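Gamma-glutamyltranspeptidase (Streptomyces lincolnensis, PDB 6J3A) probably hydrolyses or transfers acyl groups at amide bonds, as an LmbA-like relative of the gamma-glutamyltranspeptidases in the Ntn-hydrolase superfamily. Local coordinates at residues A26-E31 with L131-G136; L47-P52 with H140-V145; V215-F220 with G252-Y257; Y301-V306 with R574-T579; A314-W319 with G502-D507. All coordinates share one frame; numbering follows the deposited sequence.

Overall arrangement
Along the chain, interactions 1 and 2 come first and alternate their segments: helix 20-31 pairs with helix 127-140, and the end of helix 36-50 with the loop after helix 127-140. Their centres are about 14 Å apart, they touch, and both reach the second subunit. Interaction 3 joins the end of helix 205-217 to the approach of strand 256-265, its centre about 24 Å from that of interaction 1. Interactions 4 and 5 share helix 299-319, their centres about 17 Å apart, and the segments of 5 fall between those of 4. Their centres lie about 43 and 34 Å from that of interaction 1, across the chain's centre, so the contacts join different parts of one chain.

Interaction 1: residues A26-E31 with L131-G136; sequences AMAVLE and LKYAVG
The hydroxyphenyl end of Y133 meets A28 and V29 on the neighbouring helix, and this small apolar patch is the whole of the tight contact. CG2 of V29 comes to 3.5 Å from Y133 CE2, while the methyl of A28 lies 3.6 Å from Y133 OH and 3.9 Å from CE1, so two carbons on opposite edges of the ring are each met by a methyl group. Both methyls approach the ring obliquely. V29 can do this because CG2 is anti to its carbonyl carbon (CG1 at chi1 170°), which turns this branch to the tyrosine. Within segment 131-136 itself, CG of K132 packs 4.2 Å above one face of the Y133 ring. The contact runs through side chains alone, with no hydrogen bond between the segments. Such packing is consistent with the helical layers of the Ntn-hydrolase fold, in which helices lie against beta-sheets: L30, on another side of helix 20-31, packs on strand 424-428, and helix 36-50 touches both V29 and Y133. The loose, solvent side is that of K132, an exposed residue whose amine stays clear of segment 26-31. Towards the dimer interface, A28 packs on E31 of the second subunit and Y133 on R617 of the second subunit, while E31 OE1 is bonded to Q24 NE2 of that subunit and to R617 NE of its own chain.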
# COMPACT_ATOMS: atom_id res chain seq x y z
N ALA A 26 11.33 -6.30 4.69
CA ALA A 26 12.21 -5.28 5.27
C ALA A 26 11.55 -4.61 6.49
O ALA A 26 12.20 -4.34 7.49
CB ALA A 26 12.55 -4.24 4.22
N MET A 27 10.26 -4.35 6.38
CA MET A 27 9.50 -3.76 7.47
C MET A 27 9.42 -4.70 8.66
O MET A 27 9.50 -4.26 9.81
CB MET A 27 8.09 -3.42 7.01
CG MET A 27 7.27 -2.66 8.02
SD MET A 27 7.90 -0.99 8.18
CE MET A 27 7.15 -0.50 9.73
N ALA A 28 9.26 -5.99 8.39
CA ALA A 28 9.30 -7.02 9.43
C ALA A 28 10.58 -6.94 10.28
O ALA A 28 10.54 -7.14 11.49
CB ALA A 28 9.16 -8.41 8.81
N VAL A 29 11.70 -6.64 9.63
CA VAL A 29 12.97 -6.48 10.33
C VAL A 29 12.94 -5.28 11.26
O VAL A 29 13.44 -5.35 12.39
CB VAL A 29 14.13 -6.41 9.32
CG1 VAL A 29 15.44 -6.01 10.00
CG2 VAL A 29 14.27 -7.75 8.61
N LEU A 30 12.34 -4.18 10.81
CA LEU A 30 12.17 -3.01 11.67
C LEU A 30 11.32 -3.36 12.89
O LEU A 30 11.72 -3.07 14.02
CB LEU A 30 11.58 -1.83 10.91
CG LEU A 30 12.42 -1.28 9.75
CD1 LEU A 30 11.74 -0.07 9.15
CD2 LEU A 30 13.84 -0.92 10.19
N GLU A 31 10.20 -4.03 12.65
CA GLU A 31 9.31 -4.49 13.72
C GLU A 31 9.99 -5.40 14.76
O GLU A 31 9.60 -5.44 15.93
CB GLU A 31 8.10 -5.24 13.13
CG GLU A 31 7.16 -4.41 12.27
CD GLU A 31 6.36 -3.38 13.06
OE1 GLU A 31 5.59 -2.63 12.41
OE2 GLU A 31 6.49 -3.31 14.31
N LEU A 131 18.33 -12.84 6.46
CA LEU A 131 18.08 -13.50 5.18
C LEU A 131 17.07 -14.68 5.21
O LEU A 131 16.80 -15.28 4.17
CB LEU A 131 19.39 -13.75 4.42
CG LEU A 131 20.41 -14.84 4.72
CD1 LEU A 131 19.79 -16.21 4.50
CD2 LEU A 131 21.59 -14.68 3.78
N LYS A 132 16.45 -14.96 6.37
CA LYS A 132 15.42 -16.02 6.47
C LYS A 132 14.15 -15.77 5.61
O LYS A 132 13.46 -16.71 5.23
CB LYS A 132 15.01 -16.25 7.93
CG LYS A 132 14.14 -15.15 8.53
CD LYS A 132 14.06 -15.26 10.05
CE LYS A 132 13.10 -14.24 10.64
NZ LYS A 132 13.64 -13.59 11.86
N TYR A 133 13.86 -14.51 5.33
CA TYR A 133 12.69 -14.14 4.53
C TYR A 133 12.81 -14.65 3.11
O TYR A 133 11.92 -15.34 2.63
CB TYR A 133 12.51 -12.62 4.53
CG TYR A 133 12.30 -12.07 5.92
CD1 TYR A 133 11.07 -12.22 6.56
CD2 TYR A 133 13.35 -11.48 6.62
CE1 TYR A 133 10.88 -11.75 7.85
CE2 TYR A 133 13.16 -11.01 7.91
CZ TYR A 133 11.93 -11.15 8.52
OH TYR A 133 11.74 -10.69 9.80
N ALA A 134 13.94 -14.34 2.47
CA ALA A 134 14.26 -14.82 1.11
C ALA A 134 14.32 -16.34 0.99
O ALA A 134 13.80 -16.91 0.03
CB ALA A 134 15.57 -14.21 0.64
N VAL A 135 14.96 -16.99 1.97
CA VAL A 135 15.03 -18.45 2.06
C VAL A 135 13.64 -19.08 2.04
O VAL A 135 13.38 -20.05 1.32
CB VAL A 135 15.74 -18.92 3.35
CG1 VAL A 135 15.67 -20.44 3.51
CG2 VAL A 135 17.20 -18.50 3.36
N GLY A 136 12.76 -18.56 2.88
CA GLY A 136 11.36 -19.00 2.96
C GLY A 136 10.62 -18.89 1.64
O GLY A 136 9.95 -19.84 1.22

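Interaction 2: residues L47-P52 with H140-V145; sequences LHVVEP and HGHAPV
Helix 36-50 finishes at V50 above a loop, H140-V145, extended from H142 onward, that brings the CA of P144 within 6.8 Å of the CA of V50. The side-chain contact is a CH-pi arrangement: CG1 of V50 sits over the imidazole of H142, 3.9 Å from the ring centroid and only 3° off its normal. The H142 ring is placed there by a chi1 of 86°, with CG lying between the backbone N and the carbonyl carbon. V49 joins in through its backbone, its O lying obliquely to the ring at 3.4 Å from H142 CE1. No direct hydrogen bond links the two segments; a single water does the work. It donates to V50 O at 2.7 Å and accepts from V145 N at 3.1 Å, and its third bond is to H142 NE2, also at 3.1 Å. The water thus joins a carbonyl of the last helical turn, an amide of the loop and an imidazole nitrogen, which would tend to hold the ring's rotation, together with the packing of V50. Y137 of helix 127-140 and L21 of helix 20-31 also touch H142, making the surroundings compact. The arrangement is that of a helix C-terminus bridged by a water to the loop between helices 127-140 and 146-154.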
# COMPACT_ATOMS: atom_id res chain seq x y z
N LEU A 47 14.16 -9.48 -2.86
CA LEU A 47 14.10 -9.03 -4.26
C LEU A 47 14.72 -9.99 -5.27
O LEU A 47 14.21 -10.13 -6.38
CB LEU A 47 14.75 -7.65 -4.42
CG LEU A 47 13.96 -6.46 -3.90
CD1 LEU A 47 14.84 -5.23 -3.88
CD2 LEU A 47 12.73 -6.20 -4.75
N HIS A 48 15.82 -10.64 -4.88
CA HIS A 48 16.43 -11.67 -5.74
C HIS A 48 15.37 -12.70 -6.11
O HIS A 48 15.21 -13.07 -7.28
CB HIS A 48 17.57 -12.42 -5.04
CG HIS A 48 18.71 -11.56 -4.64
ND1 HIS A 48 19.53 -11.87 -3.57
CD2 HIS A 48 19.19 -10.40 -5.16
CE1 HIS A 48 20.45 -10.92 -3.44
NE2 HIS A 48 20.26 -10.03 -4.39
N VAL A 49 14.64 -13.13 -5.08
CA VAL A 49 13.66 -14.21 -5.17
C VAL A 49 12.39 -13.79 -5.91
O VAL A 49 11.84 -14.59 -6.67
CB VAL A 49 13.29 -14.75 -3.77
CG1 VAL A 49 12.29 -15.89 -3.87
CG2 VAL A 49 14.54 -15.25 -3.05
N VAL A 50 11.92 -12.57 -5.68
CA VAL A 50 10.63 -12.11 -6.23
C VAL A 50 10.71 -11.26 -7.49
O VAL A 50 9.68 -11.01 -8.11
CB VAL A 50 9.77 -11.40 -5.16
CG1 VAL A 50 9.64 -12.30 -3.93
CG2 VAL A 50 10.32 -10.03 -4.80
N GLU A 51 11.92 -10.83 -7.85
CA GLU A 51 12.17 -10.18 -9.14
C GLU A 51 13.43 -10.74 -9.82
O GLU A 51 14.34 -9.99 -10.19
CB GLU A 51 12.30 -8.66 -8.95
CG GLU A 51 11.11 -8.01 -8.28
CD GLU A 51 11.06 -6.51 -8.48
OE1 GLU A 51 11.04 -6.05 -9.64
OE2 GLU A 51 11.04 -5.77 -7.47
N PRO A 52 13.49 -12.07 -10.02
CA PRO A 52 14.67 -12.71 -10.62
C PRO A 52 14.83 -12.45 -12.12
O PRO A 52 15.89 -12.70 -12.67
CB PRO A 52 14.39 -14.19 -10.38
CG PRO A 52 12.92 -14.29 -10.48
CD PRO A 52 12.41 -13.05 -9.79
N HIS A 140 9.68 -22.36 -0.07
CA HIS A 140 8.21 -22.58 0.06
C HIS A 140 7.36 -21.80 -0.93
O HIS A 140 6.18 -22.10 -1.07
CB HIS A 140 7.72 -22.27 1.47
CG HIS A 140 8.43 -23.04 2.53
ND1 HIS A 140 8.32 -24.42 2.65
CD2 HIS A 140 9.25 -22.64 3.53
CE1 HIS A 140 9.05 -24.82 3.68
NE2 HIS A 140 9.62 -23.76 4.24
N GLY A 141 7.93 -20.79 -1.57
CA GLY A 141 7.34 -20.18 -2.77
C GLY A 141 6.65 -18.83 -2.63
O GLY A 141 6.38 -18.36 -1.53
N HIS A 142 6.37 -18.22 -3.78
CA HIS A 142 5.56 -17.01 -3.83
C HIS A 142 4.78 -16.88 -5.14
O HIS A 142 5.19 -17.39 -6.18
CB HIS A 142 6.46 -15.78 -3.65
CG HIS A 142 7.08 -15.30 -4.92
ND1 HIS A 142 8.22 -15.87 -5.45
CD2 HIS A 142 6.70 -14.33 -5.78
CE1 HIS A 142 8.52 -15.25 -6.58
NE2 HIS A 142 7.61 -14.31 -6.81
N ALA A 143 3.66 -16.17 -5.08
CA ALA A 143 2.82 -15.96 -6.25
C ALA A 143 3.42 -14.84 -7.11
O ALA A 143 3.34 -13.67 -6.75
CB ALA A 143 1.40 -15.61 -5.83
N PRO A 144 4.03 -15.21 -8.24
CA PRO A 144 4.81 -14.21 -8.96
C PRO A 144 3.96 -13.26 -9.77
O PRO A 144 2.82 -13.56 -10.10
CB PRO A 144 5.65 -15.06 -9.91
CG PRO A 144 4.74 -16.19 -10.24
CD PRO A 144 3.97 -16.48 -8.99
N VAL A 145 4.56 -12.12 -10.09
CA VAL A 145 4.01 -11.18 -11.06
C VAL A 145 4.09 -11.80 -12.46
O VAL A 145 4.96 -12.64 -12.73
CB VAL A 145 4.81 -9.85 -11.01
CG1 VAL A 145 4.44 -8.88 -12.12
CG2 VAL A 145 4.60 -9.19 -9.66
O HOH W 1 7.09 -11.63 -8.32

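Interaction 3: residues V215-F220 with G252-Y257; sequences VWRTGF and GWSATY
R217 reaches from the last turn of helix 205-217 to the backbone carbonyl of W253. Its CB leaves the helix in the direction of the other segment, and the chain then bends at chi2 and again at chi3, which swings the guanidinium along residues 253-254. CD is the first atom to touch, 3.3 Å from W253 O. NE passes the same carbonyl more distantly, and beyond CZ the branches part: NH1 forms a salt bridge with E214, one turn back on the same helix, while NH2 donates to W253 O at 2.9 Å with an N-H...O angle of 160°. That oxygen lies close to the guanidinium plane, yet the donor stands 63° out of the carbonyl plane and approaches from above it. NH2 also lies 2.5 Å from S254 OG, a doubtfully short approach. The bond from NH2 to W253 O ties a helix end to the loop entering strand 256-265. Around it, W253 and S254 pack on D113 of helix 111-122, W216 stacks on F112 of that helix, and A255 and T256 run beside strand 73-77.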
# COMPACT_ATOMS: atom_id res chain seq x y z
N VAL A 215 33.18 -17.15 1.82
CA VAL A 215 32.47 -18.24 1.15
C VAL A 215 32.04 -17.83 -0.26
O VAL A 215 32.17 -18.61 -1.21
CB VAL A 215 31.26 -18.71 1.98
CG1 VAL A 215 30.39 -19.68 1.20
CG2 VAL A 215 31.76 -19.39 3.25
N TRP A 216 31.53 -16.61 -0.40
CA TRP A 216 31.21 -16.06 -1.72
C TRP A 216 32.47 -15.90 -2.58
O TRP A 216 32.46 -16.16 -3.78
CB TRP A 216 30.50 -14.71 -1.61
CG TRP A 216 30.10 -14.19 -2.96
CD1 TRP A 216 30.90 -13.55 -3.87
CD2 TRP A 216 28.82 -14.32 -3.59
NE1 TRP A 216 30.19 -13.27 -5.01
CE2 TRP A 216 28.91 -13.72 -4.86
CE3 TRP A 216 27.59 -14.87 -3.19
CZ2 TRP A 216 27.83 -13.66 -5.75
CZ3 TRP A 216 26.51 -14.81 -4.07
CH2 TRP A 216 26.64 -14.21 -5.34
N ARG A 217 33.55 -15.47 -1.93
CA ARG A 217 34.78 -15.04 -2.60
C ARG A 217 35.75 -16.13 -2.99
O ARG A 217 36.35 -16.08 -4.07
CB ARG A 217 35.53 -14.10 -1.67
CG ARG A 217 36.15 -12.93 -2.37
CD ARG A 217 35.75 -11.65 -1.70
NE ARG A 217 36.39 -11.52 -0.39
CZ ARG A 217 37.17 -10.51 -0.02
NH1 ARG A 217 37.68 -10.52 1.21
NH2 ARG A 217 37.45 -9.50 -0.84
N THR A 218 35.96 -17.07 -2.07
CA THR A 218 36.89 -18.18 -2.24
C THR A 218 36.28 -19.57 -2.05
O THR A 218 36.93 -20.57 -2.38
CB THR A 218 38.07 -18.06 -1.26
OG1 THR A 218 37.58 -18.09 0.09
CG2 THR A 218 38.84 -16.76 -1.50
N GLY A 219 35.04 -19.63 -1.55
CA GLY A 219 34.40 -20.90 -1.16
C GLY A 219 33.59 -21.54 -2.27
O GLY A 219 33.83 -21.31 -3.46
N PHE A 220 32.62 -22.35 -1.87
CA PHE A 220 31.85 -23.16 -2.82
C PHE A 220 31.11 -22.33 -3.89
O PHE A 220 30.93 -22.79 -5.02
CB PHE A 220 30.89 -24.12 -2.08
CG PHE A 220 29.58 -23.49 -1.65
CD1 PHE A 220 29.47 -22.83 -0.43
CD2 PHE A 220 28.45 -23.62 -2.45
CE1 PHE A 220 28.26 -22.27 -0.04
CE2 PHE A 220 27.23 -23.07 -2.06
CZ PHE A 220 27.14 -22.39 -0.85
N GLY A 252 40.18 -11.36 -5.05
CA GLY A 252 40.74 -10.02 -4.86
C GLY A 252 39.76 -8.87 -4.65
O GLY A 252 40.14 -7.82 -4.12
N TRP A 253 38.50 -9.05 -5.05
CA TRP A 253 37.54 -7.94 -5.10
C TRP A 253 36.68 -7.84 -3.85
O TRP A 253 36.14 -8.83 -3.37
CB TRP A 253 36.64 -8.01 -6.34
CG TRP A 253 35.78 -6.77 -6.49
CD1 TRP A 253 36.08 -5.63 -7.17
CD2 TRP A 253 34.50 -6.55 -5.88
NE1 TRP A 253 35.06 -4.72 -7.04
CE2 TRP A 253 34.08 -5.25 -6.25
CE3 TRP A 253 33.67 -7.32 -5.06
CZ2 TRP A 253 32.86 -4.71 -5.84
CZ3 TRP A 253 32.46 -6.79 -4.65
CH2 TRP A 253 32.07 -5.49 -5.04
N SER A 254 36.55 -6.62 -3.34
CA SER A 254 35.67 -6.29 -2.23
C SER A 254 34.88 -5.07 -2.63
O SER A 254 35.33 -4.25 -3.44
CB SER A 254 36.48 -5.95 -0.98
OG SER A 254 37.10 -7.09 -0.44
N ALA A 255 33.71 -4.93 -2.03
CA ALA A 255 32.96 -3.69 -2.12
C ALA A 255 33.71 -2.62 -1.33
O ALA A 255 34.39 -2.94 -0.33
CB ALA A 255 31.57 -3.89 -1.57
N THR A 256 33.62 -1.38 -1.78
CA THR A 256 34.32 -0.26 -1.16
C THR A 256 33.37 0.88 -0.84
O THR A 256 32.27 0.94 -1.40
CB THR A 256 35.42 0.29 -2.07
OG1 THR A 256 34.88 0.57 -3.36
CG2 THR A 256 36.54 -0.71 -2.19
N TYR A 257 33.82 1.79 0.03
CA TYR A 257 33.08 2.99 0.41
C TYR A 257 33.61 4.22 -0.33
O TYR A 257 34.78 4.28 -0.68
CB TYR A 257 33.20 3.25 1.91
CG TYR A 257 32.36 2.35 2.80
CD1 TYR A 257 30.97 2.48 2.86
CD2 TYR A 257 32.97 1.41 3.63
CE1 TYR A 257 30.21 1.67 3.71
CE2 TYR A 257 32.22 0.59 4.48
CZ TYR A 257 30.84 0.73 4.52
OH TYR A 257 30.10 -0.08 5.35

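Interaction 4: residues Y301-V306 with R574-T579; sequences YVHLLV and RGHEVT
A Schellman motif ends helix 565-573, with G575 as its C-prime residue at positive phi, and the residues flanking that glycine, R574 and H576, both meet H303 on helix 299-319. The turn leads directly into strand 577-581, so this is a helix packed against a helix-to-strand connection. R574 lays its guanidinium flat on the H303 ring, the planes 18° apart and the centres 4.2 Å from each other, with NE over the middle of the imidazole. A bend at chi3 (98°) turns the flat group onto the ring. The charged end is also held from outside: NH1 forms a salt bridge with D300 on the same helix as H303. H576 comes instead to the edge of H303. The two rings stand perpendicular, centroids 5.3 Å apart, and neither lies over the face of the other; H303 ND1 and H576 NE2 share a hydrogen bond of 3.2 Å, bent to 145°, in which either could be the donor. The other nitrogen of H303, NE2, is bonded to the carbonyl of G345, so both nitrogens of this buried ring have partners and its rotation is well defined. V557 of strand 556-560 and L571 close in on H576. V306 slides past H576 in the opposite direction, its CG1 near the plane of that imidazole and 3.6 Å from CE1.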
# COMPACT_ATOMS: atom_id res chain seq x y z
N TYR A 301 8.33 23.96 -19.35
CA TYR A 301 9.00 23.21 -18.27
C TYR A 301 9.52 21.86 -18.75
O TYR A 301 10.64 21.49 -18.47
CB TYR A 301 8.02 23.00 -17.12
CG TYR A 301 8.48 22.12 -15.95
CD1 TYR A 301 9.25 22.64 -14.91
CD2 TYR A 301 8.07 20.79 -15.85
CE1 TYR A 301 9.63 21.85 -13.83
CE2 TYR A 301 8.45 20.00 -14.78
CZ TYR A 301 9.22 20.53 -13.77
OH TYR A 301 9.60 19.74 -12.71
N VAL A 302 8.68 21.13 -19.48
CA VAL A 302 9.07 19.83 -20.04
C VAL A 302 10.19 19.99 -21.06
O VAL A 302 11.26 19.41 -20.88
CB VAL A 302 7.86 19.12 -20.69
CG1 VAL A 302 8.28 17.90 -21.50
CG2 VAL A 302 6.87 18.71 -19.62
N HIS A 303 9.92 20.77 -22.11
CA HIS A 303 10.91 21.12 -23.15
C HIS A 303 12.28 21.46 -22.57
O HIS A 303 13.29 20.88 -22.96
CB HIS A 303 10.43 22.30 -24.01
CG HIS A 303 11.43 22.76 -25.02
ND1 HIS A 303 11.60 22.15 -26.24
CD2 HIS A 303 12.36 23.75 -24.98
CE1 HIS A 303 12.57 22.74 -26.91
NE2 HIS A 303 13.05 23.72 -26.16
N LEU A 304 12.29 22.40 -21.64
CA LEU A 304 13.51 22.82 -20.94
C LEU A 304 14.28 21.65 -20.33
O LEU A 304 15.49 21.57 -20.47
CB LEU A 304 13.18 23.84 -19.84
CG LEU A 304 14.36 24.26 -18.95
CD1 LEU A 304 15.35 25.10 -19.75
CD2 LEU A 304 13.89 25.00 -17.72
N LEU A 305 13.56 20.77 -19.64
CA LEU A 305 14.15 19.59 -19.02
C LEU A 305 14.64 18.53 -20.00
O LEU A 305 15.62 17.84 -19.72
CB LEU A 305 13.16 18.95 -18.04
CG LEU A 305 12.76 19.80 -16.83
CD1 LEU A 305 11.94 18.99 -15.84
CD2 LEU A 305 13.95 20.43 -16.12
N VAL A 306 13.94 18.39 -21.13
CA VAL A 306 14.31 17.40 -22.16
C VAL A 306 15.64 17.80 -22.81
O VAL A 306 16.61 17.02 -22.85
CB VAL A 306 13.17 17.23 -23.21
CG1 VAL A 306 13.62 16.41 -24.42
CG2 VAL A 306 11.96 16.58 -22.56
N ARG A 574 7.70 22.04 -31.65
CA ARG A 574 9.10 22.38 -31.38
C ARG A 574 10.10 21.32 -31.87
O ARG A 574 11.27 21.32 -31.46
CB ARG A 574 9.27 22.65 -29.89
CG ARG A 574 8.38 23.79 -29.41
CD ARG A 574 8.29 23.90 -27.90
NE ARG A 574 9.21 24.91 -27.38
CZ ARG A 574 8.99 25.71 -26.33
NH1 ARG A 574 7.85 25.64 -25.62
NH2 ARG A 574 9.91 26.59 -25.97
N GLY A 575 9.65 20.42 -32.74
CA GLY A 575 10.52 19.49 -33.46
C GLY A 575 10.86 18.20 -32.74
O GLY A 575 11.75 17.47 -33.19
N HIS A 576 10.19 17.91 -31.64
CA HIS A 576 10.34 16.63 -30.96
C HIS A 576 9.66 15.53 -31.76
O HIS A 576 8.60 15.75 -32.34
CB HIS A 576 9.71 16.67 -29.57
CG HIS A 576 10.41 17.58 -28.62
ND1 HIS A 576 11.43 17.16 -27.79
CD2 HIS A 576 10.23 18.90 -28.35
CE1 HIS A 576 11.85 18.17 -27.06
NE2 HIS A 576 11.15 19.24 -27.38
N GLU A 577 10.29 14.36 -31.79
CA GLU A 577 9.65 13.14 -32.27
C GLU A 577 9.00 12.43 -31.06
O GLU A 577 9.64 11.66 -30.35
CB GLU A 577 10.65 12.24 -33.00
CG GLU A 577 11.24 12.88 -34.27
CD GLU A 577 10.21 13.25 -35.33
OE1 GLU A 577 10.42 14.27 -36.03
OE2 GLU A 577 9.19 12.53 -35.46
N VAL A 578 7.72 12.72 -30.87
CA VAL A 578 6.98 12.31 -29.67
C VAL A 578 6.25 10.99 -29.85
O VAL A 578 5.37 10.86 -30.71
CB VAL A 578 5.93 13.38 -29.29
CG1 VAL A 578 5.10 12.95 -28.09
CG2 VAL A 578 6.62 14.71 -29.00
N THR A 579 6.61 10.01 -29.02
CA THR A 579 5.86 8.77 -28.90
C THR A 579 4.97 8.87 -27.65
O THR A 579 5.45 9.17 -26.56
CB THR A 579 6.80 7.54 -28.81
OG1 THR A 579 7.80 7.61 -29.83
CG2 THR A 579 6.03 6.26 -29.01

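Interaction 5: residues A314-W319 with G502-D507; sequences ADREAW and GGDQQD
R316 and D504 form a buried salt bridge in which both terminal nitrogens of the arginine grip one carboxylate oxygen. NH2 donates to D504 OD1 at 3.0 Å and 155°, and NH1 reaches the same atom at 3.3 Å along a more bent path. OD1 lies near the guanidinium plane for both, but the carboxylate is turned 55° against that plane. Its oxygen is met out of its own plane, on the anti side by NH2 and from higher above by NH1, both on the same face. R316 starts extended, CG anti to the backbone N (chi1 -175°), then bends at chi3 to present its end to the aspartate. Further out, Q278 and V281 pack on the arginine. D504 directly follows G502 and G503 at the approach to helix 506-519; paired glycines of this kind line the oxyanion hole in characterised gamma-glutamyltranspeptidases, so a similar place near the active site is likely here. The chemistry implies that both carboxylate oxygens are engaged: OD1 takes the two arginine N-H groups and OD2 the amide of S546. Helix 299-319 is thereby joined to the glycine loop, and the arginine probably offsets the buried negative charge.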
# COMPACT_ATOMS: atom_id res chain seq x y z
N ALA A 314 24.87 13.60 -23.15
CA ALA A 314 26.01 13.74 -24.04
C ALA A 314 27.31 13.78 -23.26
O ALA A 314 28.29 13.13 -23.64
CB ALA A 314 25.87 15.02 -24.86
N ASP A 315 27.30 14.55 -22.18
CA ASP A 315 28.46 14.66 -21.29
C ASP A 315 28.71 13.34 -20.58
O ASP A 315 29.85 12.94 -20.42
CB ASP A 315 28.28 15.81 -20.28
CG ASP A 315 28.73 17.17 -20.82
OD1 ASP A 315 29.35 17.25 -21.91
OD2 ASP A 315 28.48 18.19 -20.11
N ARG A 316 27.63 12.67 -20.16
CA ARG A 316 27.72 11.31 -19.61
C ARG A 316 28.47 10.34 -20.54
O ARG A 316 29.39 9.64 -20.12
CB ARG A 316 26.33 10.77 -19.32
CG ARG A 316 26.33 9.40 -18.64
CD ARG A 316 24.98 8.73 -18.70
NE ARG A 316 24.76 8.01 -19.96
CZ ARG A 316 23.79 7.13 -20.18
NH1 ARG A 316 23.69 6.54 -21.37
NH2 ARG A 316 22.92 6.80 -19.23
N GLU A 317 28.05 10.32 -21.80
CA GLU A 317 28.66 9.45 -22.81
C GLU A 317 30.13 9.79 -23.09
O GLU A 317 30.97 8.89 -23.20
CB GLU A 317 27.88 9.55 -24.12
CG GLU A 317 28.31 8.52 -25.17
CD GLU A 317 28.26 7.11 -24.63
OE1 GLU A 317 27.22 6.73 -24.06
OE2 GLU A 317 29.27 6.39 -24.73
N ALA A 318 30.40 11.07 -23.25
CA ALA A 318 31.75 11.57 -23.53
C ALA A 318 32.72 11.41 -22.37
O ALA A 318 33.87 11.05 -22.59
CB ALA A 318 31.69 13.04 -23.93
N TRP A 319 32.26 11.68 -21.15
CA TRP A 319 33.16 11.86 -20.01
C TRP A 319 33.09 10.80 -18.92
O TRP A 319 34.07 10.62 -18.19
CB TRP A 319 32.96 13.27 -19.42
CG TRP A 319 33.22 14.34 -20.45
CD1 TRP A 319 32.31 15.18 -21.02
CD2 TRP A 319 34.47 14.63 -21.06
NE1 TRP A 319 32.92 16.00 -21.93
CE2 TRP A 319 34.25 15.67 -21.99
CE3 TRP A 319 35.77 14.11 -20.92
CZ2 TRP A 319 35.27 16.21 -22.77
CZ3 TRP A 319 36.79 14.64 -21.69
CH2 TRP A 319 36.53 15.68 -22.60
N GLY A 502 15.07 1.32 -14.32
CA GLY A 502 14.73 1.78 -15.67
C GLY A 502 15.88 2.16 -16.57
O GLY A 502 15.69 2.98 -17.48
N GLY A 503 17.06 1.58 -16.35
CA GLY A 503 18.22 1.80 -17.22
C GLY A 503 18.60 3.25 -17.46
O GLY A 503 18.97 3.98 -16.54
N ASP A 504 18.48 3.67 -18.72
CA ASP A 504 18.80 5.05 -19.12
C ASP A 504 17.72 6.05 -18.75
O ASP A 504 17.94 7.26 -18.85
CB ASP A 504 19.09 5.11 -20.62
CG ASP A 504 20.34 4.37 -21.00
OD1 ASP A 504 21.37 4.51 -20.30
OD2 ASP A 504 20.30 3.61 -21.98
N GLN A 505 16.56 5.56 -18.32
CA GLN A 505 15.51 6.43 -17.79
C GLN A 505 15.66 6.74 -16.29
O GLN A 505 15.02 7.69 -15.82
CB GLN A 505 14.13 5.82 -18.07
CG GLN A 505 13.80 5.65 -19.55
CD GLN A 505 14.30 4.33 -20.14
OE1 GLN A 505 13.69 3.28 -19.95
NE2 GLN A 505 15.40 4.39 -20.89
N GLN A 506 16.48 5.99 -15.55
CA GLN A 506 16.60 6.11 -14.08
C GLN A 506 16.77 7.54 -13.58
O GLN A 506 15.97 8.01 -12.76
CB GLN A 506 17.76 5.27 -13.54
CG GLN A 506 17.51 3.78 -13.47
CD GLN A 506 18.35 3.08 -12.42
OE1 GLN A 506 18.75 1.92 -12.60
NE2 GLN A 506 18.59 3.75 -11.30
N ASP A 507 17.81 8.21 -14.05
CA ASP A 507 18.07 9.61 -13.66
C ASP A 507 17.40 10.65 -14.56
O ASP A 507 17.74 11.83 -14.48
CB ASP A 507 19.58 9.89 -13.57
CG ASP A 507 20.17 9.56 -12.21
OD1 ASP A 507 19.45 9.55 -11.19
OD2 ASP A 507 21.40 9.32 -12.18